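Local coordinates for protein EreC (Klebsiella pneumoniae, PDB 6XCQ) that probably hydrolyses the macrolactone ring ester of erythromycin and related macrolides, an esterase activity that gives resistance to these antibiotics, at residues Y338-P351 / A420-K432. The protein carries 1 engineered substitution. Numbering follows the deposited sequence.
Sequences YRAIAFTHLGSTVP and AFDAIVCVPSAGK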
ATOM      1  N   TYR A 338       4.018   4.274 -15.302  1.00 20.45           N
ATOM      2  CA  TYR A 338       3.472   3.403 -14.268  1.00 20.41           C
ATOM      3  C   TYR A 338       3.129   2.049 -14.868  1.00 19.74           C
ATOM      4  O   TYR A 338       2.505   1.982 -15.933  1.00 20.19           O
ATOM      5  CB  TYR A 338       2.216   4.009 -13.637  1.00 16.14           C
ATOM      6  CG  TYR A 338       1.512   3.075 -12.672  1.00 16.61           C
ATOM      7  CD1 TYR A 338       2.135   2.654 -11.507  1.00 16.82           C
ATOM      8  CD2 TYR A 338       0.219   2.628 -12.919  1.00 15.82           C
ATOM      9  CE1 TYR A 338       1.481   1.795 -10.609  1.00 15.76           C
ATOM     10  CE2 TYR A 338      -0.437   1.785 -12.031  1.00 17.93           C
ATOM     11  CZ  TYR A 338       0.199   1.371 -10.884  1.00 17.83           C
ATOM     12  OH  TYR A 338      -0.448   0.512 -10.015  1.00 16.32           O
ATOM     13  N   ARG A 339       3.519   0.972 -14.176  1.00 17.16           N
ATOM     14  CA  ARG A 339       3.136  -0.388 -14.552  1.00 17.09           C
ATOM     15  C   ARG A 339       2.592  -1.108 -13.326  1.00 18.57           C
ATOM     16  O   ARG A 339       3.073  -0.883 -12.212  1.00 17.30           O
ATOM     17  CB  ARG A 339       4.328  -1.181 -15.122  1.00 25.17           C
ATOM     18  CG  ARG A 339       5.126  -0.462 -16.214  1.00 17.73           C
ATOM     19  CD  ARG A 339       4.407  -0.384 -17.563  1.00 18.04           C
ATOM     20  NE  ARG A 339       5.316   0.218 -18.543  1.00 27.63           N
ATOM     21  CZ  ARG A 339       5.326   1.507 -18.891  1.00 31.52           C
ATOM     22  NH1 ARG A 339       4.441   2.357 -18.378  1.00 24.55           N
ATOM     23  NH2 ARG A 339       6.228   1.951 -19.759  1.00 28.62           N
ATOM     24  N   ALA A 340       1.597  -1.981 -13.533  1.00 22.35           N
ATOM     25  CA  ALA A 340       0.932  -2.702 -12.447  1.00 16.47           C
ATOM     26  C   ALA A 340       0.954  -4.200 -12.729  1.00 14.22           C
ATOM     27  O   ALA A 340       0.430  -4.649 -13.753  1.00 13.85           O
ATOM     28  CB  ALA A 340      -0.517  -2.230 -12.282  1.00 15.72           C
ATOM     29  N   ILE A 341       1.518  -4.973 -11.811  1.00 17.40           N
ATOM     30  CA  ILE A 341       1.556  -6.425 -11.939  1.00 12.24           C
ATOM     31  C   ILE A 341       0.656  -7.010 -10.850  1.00 14.11           C
ATOM     32  O   ILE A 341       0.957  -6.899  -9.654  1.00 14.03           O
ATOM     33  CB  ILE A 341       2.986  -6.970 -11.847  1.00 17.03           C
ATOM     34  CG1 ILE A 341       3.912  -6.176 -12.786  1.00 17.77           C
ATOM     35  CG2 ILE A 341       2.987  -8.468 -12.174  1.00 17.07           C
ATOM     36  CD1 ILE A 341       5.346  -6.655 -12.819  1.00 15.97           C
ATOM     37  N   ALA A 342      -0.480  -7.570 -11.255  1.00 12.26           N
ATOM     38  CA  ALA A 342      -1.360  -8.268 -10.324  1.00 15.77           C
ATOM     39  C   ALA A 342      -0.804  -9.648  -9.983  1.00 13.42           C
ATOM     40  O   ALA A 342      -0.151 -10.286 -10.808  1.00 13.02           O
ATOM     41  CB  ALA A 342      -2.757  -8.423 -10.911  1.00  9.26           C
ATOM     42  N   PHE A 343      -1.054 -10.094  -8.748  1.00 12.68           N
ATOM     43  CA  PHE A 343      -0.709 -11.441  -8.291  1.00 12.92           C
ATOM     44  C   PHE A 343      -2.000 -12.180  -7.989  1.00 14.34           C
ATOM     45  O   PHE A 343      -2.834 -11.667  -7.235  1.00 14.72           O
ATOM     46  CB  PHE A 343       0.129 -11.435  -7.002  1.00 13.00           C
ATOM     47  CG  PHE A 343       1.551 -11.018  -7.161  1.00 11.78           C
ATOM     48  CD1 PHE A 343       1.954 -10.165  -8.185  1.00 17.56           C
ATOM     49  CD2 PHE A 343       2.490 -11.423  -6.226  1.00 19.47           C
ATOM     50  CE1 PHE A 343       3.288  -9.750  -8.292  1.00 17.06           C
ATOM     51  CE2 PHE A 343       3.820 -11.017  -6.331  1.00 21.76           C
ATOM     52  CZ  PHE A 343       4.212 -10.183  -7.368  1.00 21.38           C
ATOM     53  N   THR A 344      -2.158 -13.389  -8.522  1.00 11.72           N
ATOM     54  CA  THR A 344      -3.306 -14.203  -8.151  1.00 13.01           C
ATOM     55  C   THR A 344      -2.837 -15.645  -7.931  1.00 11.71           C
ATOM     56  O   THR A 344      -1.637 -15.920  -7.876  1.00 13.49           O
ATOM     57  CB  THR A 344      -4.431 -14.070  -9.187  1.00 15.00           C
ATOM     58  OG1 THR A 344      -5.614 -14.689  -8.660  1.00 11.82           O
ATOM     59  CG2 THR A 344      -4.039 -14.707 -10.520  1.00 15.44           C
ATOM     60  N   HIS A 345      -3.782 -16.572  -7.765  1.00 13.21           N
ATOM     61  CA  HIS A 345      -3.406 -17.921  -7.346  1.00 15.93           C
ATOM     62  C   HIS A 345      -4.485 -18.915  -7.732  1.00 16.71           C
ATOM     63  O   HIS A 345      -5.638 -18.553  -7.983  1.00 16.87           O
ATOM     64  CB  HIS A 345      -3.172 -17.990  -5.827  1.00 15.38           C
ATOM     65  CG  HIS A 345      -4.432 -17.833  -5.039  1.00 16.72           C
ATOM     66  ND1 HIS A 345      -5.212 -18.907  -4.656  1.00 12.96           N
ATOM     67  CD2 HIS A 345      -5.074 -16.721  -4.600  1.00 11.19           C
ATOM     68  CE1 HIS A 345      -6.271 -18.465  -3.999  1.00 14.49           C
ATOM     69  NE2 HIS A 345      -6.215 -17.140  -3.954  1.00 16.15           N
ATOM     70  N   LEU A 346      -4.099 -20.194  -7.722  1.00 19.66           N
ATOM     71  CA  LEU A 346      -4.981 -21.298  -8.082  1.00 15.26           C
ATOM     72  C   LEU A 346      -5.407 -22.137  -6.881  1.00 15.39           C
ATOM     73  O   LEU A 346      -5.970 -23.223  -7.066  1.00 15.80           O
ATOM     74  CB  LEU A 346      -4.306 -22.198  -9.128  1.00 15.26           C
ATOM     75  CG  LEU A 346      -3.811 -21.541 -10.412  1.00 15.65           C
ATOM     76  CD1 LEU A 346      -3.320 -22.603 -11.390  1.00 19.85           C
ATOM     77  CD2 LEU A 346      -4.912 -20.705 -11.066  1.00 16.30           C
ATOM     78  N   GLY A 347      -5.182 -21.656  -5.660  1.00 14.18           N
ATOM     79  CA  GLY A 347      -5.525 -22.436  -4.486  1.00 14.98           C
ATOM     80  C   GLY A 347      -7.022 -22.504  -4.248  1.00 17.03           C
ATOM     81  O   GLY A 347      -7.800 -21.678  -4.721  1.00 17.63           O
ATOM     82  N   SER A 348      -7.439 -23.525  -3.489  1.00 16.41           N
ATOM     83  CA  SER A 348      -8.857 -23.682  -3.199  1.00 17.96           C
ATOM     84  C   SER A 348      -9.296 -22.806  -2.039  1.00 17.19           C
ATOM     85  O   SER A 348     -10.489 -22.521  -1.908  1.00 20.17           O
ATOM     86  CB  SER A 348      -9.191 -25.150  -2.889  1.00 21.30           C
ATOM     87  OG  SER A 348      -8.511 -25.571  -1.720  1.00 29.75           O
ATOM     88  N   THR A 349      -8.358 -22.356  -1.214  1.00 14.78           N
ATOM     89  CA  THR A 349      -8.649 -21.498  -0.081  1.00 17.96           C
ATOM     90  C   THR A 349      -7.738 -20.279  -0.126  1.00 22.00           C
ATOM     91  O   THR A 349      -6.740 -20.238  -0.854  1.00 17.66           O
ATOM     92  CB  THR A 349      -8.458 -22.241   1.248  1.00 22.53           C
ATOM     93  OG1 THR A 349      -7.081 -22.611   1.380  1.00 22.66           O
ATOM     94  CG2 THR A 349      -9.319 -23.515   1.307  1.00 17.31           C
ATOM     95  N   VAL A 350      -8.079 -19.290   0.690  1.00 15.27           N
ATOM     96  CA  VAL A 350      -7.323 -18.042   0.758  1.00 16.90           C
ATOM     97  C   VAL A 350      -7.530 -17.460   2.152  1.00 18.12           C
ATOM     98  O   VAL A 350      -8.606 -17.655   2.746  1.00 19.38           O
ATOM     99  CB  VAL A 350      -7.772 -17.086  -0.365  1.00 15.12           C
ATOM    100  CG1 VAL A 350      -9.214 -16.561  -0.128  1.00 16.11           C
ATOM    101  CG2 VAL A 350      -6.809 -15.960  -0.555  1.00 14.94           C
ATOM    102  N   PRO A 351      -6.531 -16.806   2.743  1.00 20.56           N
ATOM    103  CA  PRO A 351      -6.786 -16.077   3.991  1.00 20.32           C
ATOM    104  C   PRO A 351      -7.724 -14.919   3.715  1.00 18.82           C
ATOM    105  O   PRO A 351      -7.545 -14.165   2.755  1.00 25.95           O
ATOM    106  CB  PRO A 351      -5.396 -15.588   4.426  1.00 18.06           C
ATOM    107  CG  PRO A 351      -4.419 -16.308   3.564  1.00 21.61           C
ATOM    108  CD  PRO A 351      -5.128 -16.671   2.309  1.00 17.18           C
ATOM    109  N   ALA A 420      -6.498  -2.890 -17.076  1.00 21.31           N
ATOM    110  CA  ALA A 420      -6.400  -2.842 -15.622  1.00 18.65           C
ATOM    111  C   ALA A 420      -4.989  -3.139 -15.133  1.00 22.22           C
ATOM    112  O   ALA A 420      -4.520  -2.510 -14.177  1.00 19.54           O
ATOM    113  CB  ALA A 420      -7.395  -3.829 -15.008  1.00 19.62           C
ATOM    114  N   PHE A 421      -4.303  -4.098 -15.760  1.00 14.44           N
ATOM    115  CA  PHE A 421      -2.960  -4.488 -15.349  1.00 16.59           C
ATOM    116  C   PHE A 421      -2.085  -4.651 -16.580  1.00 19.21           C
ATOM    117  O   PHE A 421      -2.578  -4.905 -17.678  1.00 19.74           O
ATOM    118  CB  PHE A 421      -2.986  -5.796 -14.539  1.00 12.34           C
ATOM    119  CG  PHE A 421      -3.780  -5.685 -13.279  1.00 16.99           C
ATOM    120  CD1 PHE A 421      -3.214  -5.109 -12.139  1.00 15.75           C
ATOM    121  CD2 PHE A 421      -5.100  -6.093 -13.238  1.00 15.03           C
ATOM    122  CE1 PHE A 421      -3.953  -4.989 -10.970  1.00 15.27           C
ATOM    123  CE2 PHE A 421      -5.837  -5.963 -12.072  1.00 15.42           C
ATOM    124  CZ  PHE A 421      -5.252  -5.401 -10.939  1.00 11.78           C
ATOM    125  N   ASP A 422      -0.772  -4.525 -16.378  1.00 16.58           N
ATOM    126  CA  ASP A 422       0.183  -4.766 -17.454  1.00 18.28           C
ATOM    127  C   ASP A 422       0.622  -6.221 -17.529  1.00 20.20           C
ATOM    128  O   ASP A 422       0.894  -6.710 -18.629  1.00 17.86           O
ATOM    129  CB  ASP A 422       1.416  -3.874 -17.290  1.00 16.71           C
ATOM    130  CG  ASP A 422       1.090  -2.390 -17.450  1.00 24.84           C
ATOM    131  OD1 ASP A 422       1.025  -1.907 -18.601  1.00 20.10           O
ATOM    132  OD2 ASP A 422       0.864  -1.718 -16.420  1.00 20.75           O
ATOM    133  N   ALA A 423       0.688  -6.923 -16.394  1.00 12.61           N
ATOM    134  CA  ALA A 423       1.051  -8.336 -16.369  1.00 16.90           C
ATOM    135  C   ALA A 423       0.352  -8.995 -15.189  1.00 17.58           C
ATOM    136  O   ALA A 423      -0.174  -8.316 -14.307  1.00 16.48           O
ATOM    137  CB  ALA A 423       2.566  -8.542 -16.276  1.00 14.52           C
ATOM    138  N   ILE A 424       0.343 -10.333 -15.190  1.00 14.28           N
ATOM    139  CA  ILE A 424      -0.244 -11.129 -14.113  1.00 13.51           C
ATOM    140  C   ILE A 424       0.753 -12.189 -13.673  1.00 20.55           C
ATOM    141  O   ILE A 424       1.352 -12.882 -14.506  1.00 22.02           O
ATOM    142  CB  ILE A 424      -1.560 -11.821 -14.513  1.00 14.31           C
ATOM    143  CG1 ILE A 424      -2.481 -10.909 -15.341  1.00 19.45           C
ATOM    144  CG2 ILE A 424      -2.274 -12.304 -13.257  1.00 17.65           C
ATOM    145  CD1 ILE A 424      -3.213  -9.839 -14.527  1.00 12.41           C
ATOM    146  N   VAL A 425       0.892 -12.333 -12.358  1.00 15.75           N
ATOM    147  CA  VAL A 425       1.680 -13.382 -11.718  1.00 13.19           C
ATOM    148  C   VAL A 425       0.703 -14.305 -11.008  1.00 15.94           C
ATOM    149  O   VAL A 425      -0.132 -13.842 -10.225  1.00 14.52           O
ATOM    150  CB  VAL A 425       2.693 -12.766 -10.734  1.00 16.70           C
ATOM    151  CG1 VAL A 425       3.386 -13.805  -9.891  1.00 16.48           C
ATOM    152  CG2 VAL A 425       3.701 -11.909 -11.480  1.00 17.39           C
ATOM    153  N   CYS A 426       0.808 -15.606 -11.260  1.00 11.77           N
ATOM    154  CA  CYS A 426      -0.135 -16.546 -10.668  1.00 14.85           C
ATOM    155  C   CYS A 426       0.627 -17.703 -10.035  1.00 17.69           C
ATOM    156  O   CYS A 426       1.407 -18.376 -10.715  1.00 14.68           O
ATOM    157  CB  CYS A 426      -1.125 -17.041 -11.726  1.00 15.15           C
ATOM    158  SG  CYS A 426      -2.395 -18.150 -11.048  1.00 15.53           S
ATOM    159  N   VAL A 427       0.430 -17.909  -8.733  1.00 16.20           N
ATOM    160  CA  VAL A 427       1.140 -18.940  -7.975  1.00 16.03           C
ATOM    161  C   VAL A 427       0.195 -20.119  -7.741  1.00 18.85           C
ATOM    162  O   VAL A 427      -1.021 -19.984  -7.937  1.00 16.90           O
ATOM    163  CB  VAL A 427       1.693 -18.369  -6.657  1.00 16.14           C
ATOM    164  CG1 VAL A 427       2.645 -17.186  -6.943  1.00 14.72           C
ATOM    165  CG2 VAL A 427       0.541 -17.939  -5.732  1.00 17.40           C
ATOM    166  N   PRO A 428       0.695 -21.297  -7.353  1.00 19.67           N
ATOM    167  CA  PRO A 428      -0.188 -22.473  -7.303  1.00 18.29           C
ATOM    168  C   PRO A 428      -1.158 -22.481  -6.134  1.00 17.95           C
ATOM    169  O   PRO A 428      -2.198 -23.149  -6.217  1.00 22.72           O
ATOM    170  CB  PRO A 428       0.801 -23.651  -7.208  1.00 25.18           C
ATOM    171  CG  PRO A 428       2.075 -23.135  -7.794  1.00 21.19           C
ATOM    172  CD  PRO A 428       2.119 -21.687  -7.344  1.00 17.11           C
ATOM    173  N   SER A 429      -0.856 -21.779  -5.048  1.00 12.21           N
ATOM    174  CA  SER A 429      -1.641 -21.884  -3.826  1.00 19.66           C
ATOM    175  C   SER A 429      -1.434 -20.601  -3.040  1.00 16.74           C
ATOM    176  O   SER A 429      -0.492 -19.849  -3.301  1.00 22.01           O
ATOM    177  CB  SER A 429      -1.218 -23.108  -2.999  1.00 22.67           C
ATOM    178  OG  SER A 429       0.177 -23.036  -2.726  1.00 30.36           O
ATOM    179  N   ALA A 430      -2.321 -20.352  -2.063  1.00 16.92           N
ATOM    180  CA  ALA A 430      -2.256 -19.104  -1.280  1.00 16.26           C
ATOM    181  C   ALA A 430      -2.501 -19.417   0.198  1.00 17.61           C
ATOM    182  O   ALA A 430      -3.600 -19.232   0.720  1.00 23.54           O
ATOM    183  CB  ALA A 430      -3.256 -18.061  -1.804  1.00 17.64           C
ATOM    184  N   GLY A 431      -1.458 -19.875   0.885  1.00 18.61           N
ATOM    185  CA  GLY A 431      -1.571 -20.218   2.286  1.00 16.14           C
ATOM    186  C   GLY A 431      -1.273 -19.038   3.202  1.00 22.36           C
ATOM    187  O   GLY A 431      -0.510 -18.138   2.859  1.00 17.14           O
ATOM    188  N   LYS A 432      -1.895 -19.046   4.382  1.00 16.23           N
ATOM    189  CA  LYS A 432      -1.684 -17.953   5.324  1.00 18.39           C
ATOM    190  C   LYS A 432      -0.223 -17.897   5.748  1.00 24.47           C
ATOM    191  O   LYS A 432       0.372 -18.906   6.135  1.00 21.00           O
ATOM    192  CB  LYS A 432      -2.578 -18.085   6.569  1.00 21.88           C
ATOM    193  CG  LYS A 432      -2.276 -16.980   7.597  1.00 25.47           C
ATOM    194  CD  LYS A 432      -3.350 -16.793   8.664  1.00 26.15           C
ATOM    195  CE  LYS A 432      -3.505 -18.021   9.531  1.00 25.20           C
ATOM    196  NZ  LYS A 432      -2.200 -18.513  10.031  1.00 49.47           N
TER
HETATM  197  O   HOH W   1      -5.369 -20.477   2.325  1.00 18.36           O
HETATM  198  O   HOH W   2      -4.707 -21.825  -1.312  1.00 19.79           O
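Strands 338-345 and 423-427 run parallel, their short axes 25° from each other in direction, and Ala342 and Thr344 each bond through N and O to the partner strand. The Val425 N to Ala342 O bond is 2.8 Å and nearly straight. Where the pairing begins, Asp422 grips Ala340 at both its N and its O. Its backbone N bonds Ala340 O, and its OD2 takes Ala340 N at 3.0 Å on the anti side of the carboxylate. OD2 also forms a salt bridge with Lys312, so two donors meet on that one oxygen. Phe421 lays its ring over Ala342, whose CB sits 3.6 Å from the ring centroid, in a CH-pi contact. These are neighbouring strands of the mixed central sheet, with 62-65 beyond the first and 392-396 beyond the second. On the face with Ile341 and Phe343, Val425 packs against both: its CG2 meets Ile341 CG2 at 3.6 Å, and its CB lies over the Phe343 ring. Helix 73-90 packs against that same phenylalanine. On the Ala342 side, Cys426 SG, anti to its own N (chi1 -177°), reaches Leu346 CD2 at 3.6 Å. Past the strand ends, Ala430 CB stands 3.4 Å above the centre of the His345 imidazole. Gly347 N donates to His345 ND1 near the ring plane, which should help to fix the ring's rotation. Two waters bridge Thr349 and Ala430, one from OG1 to O, the other from O to N.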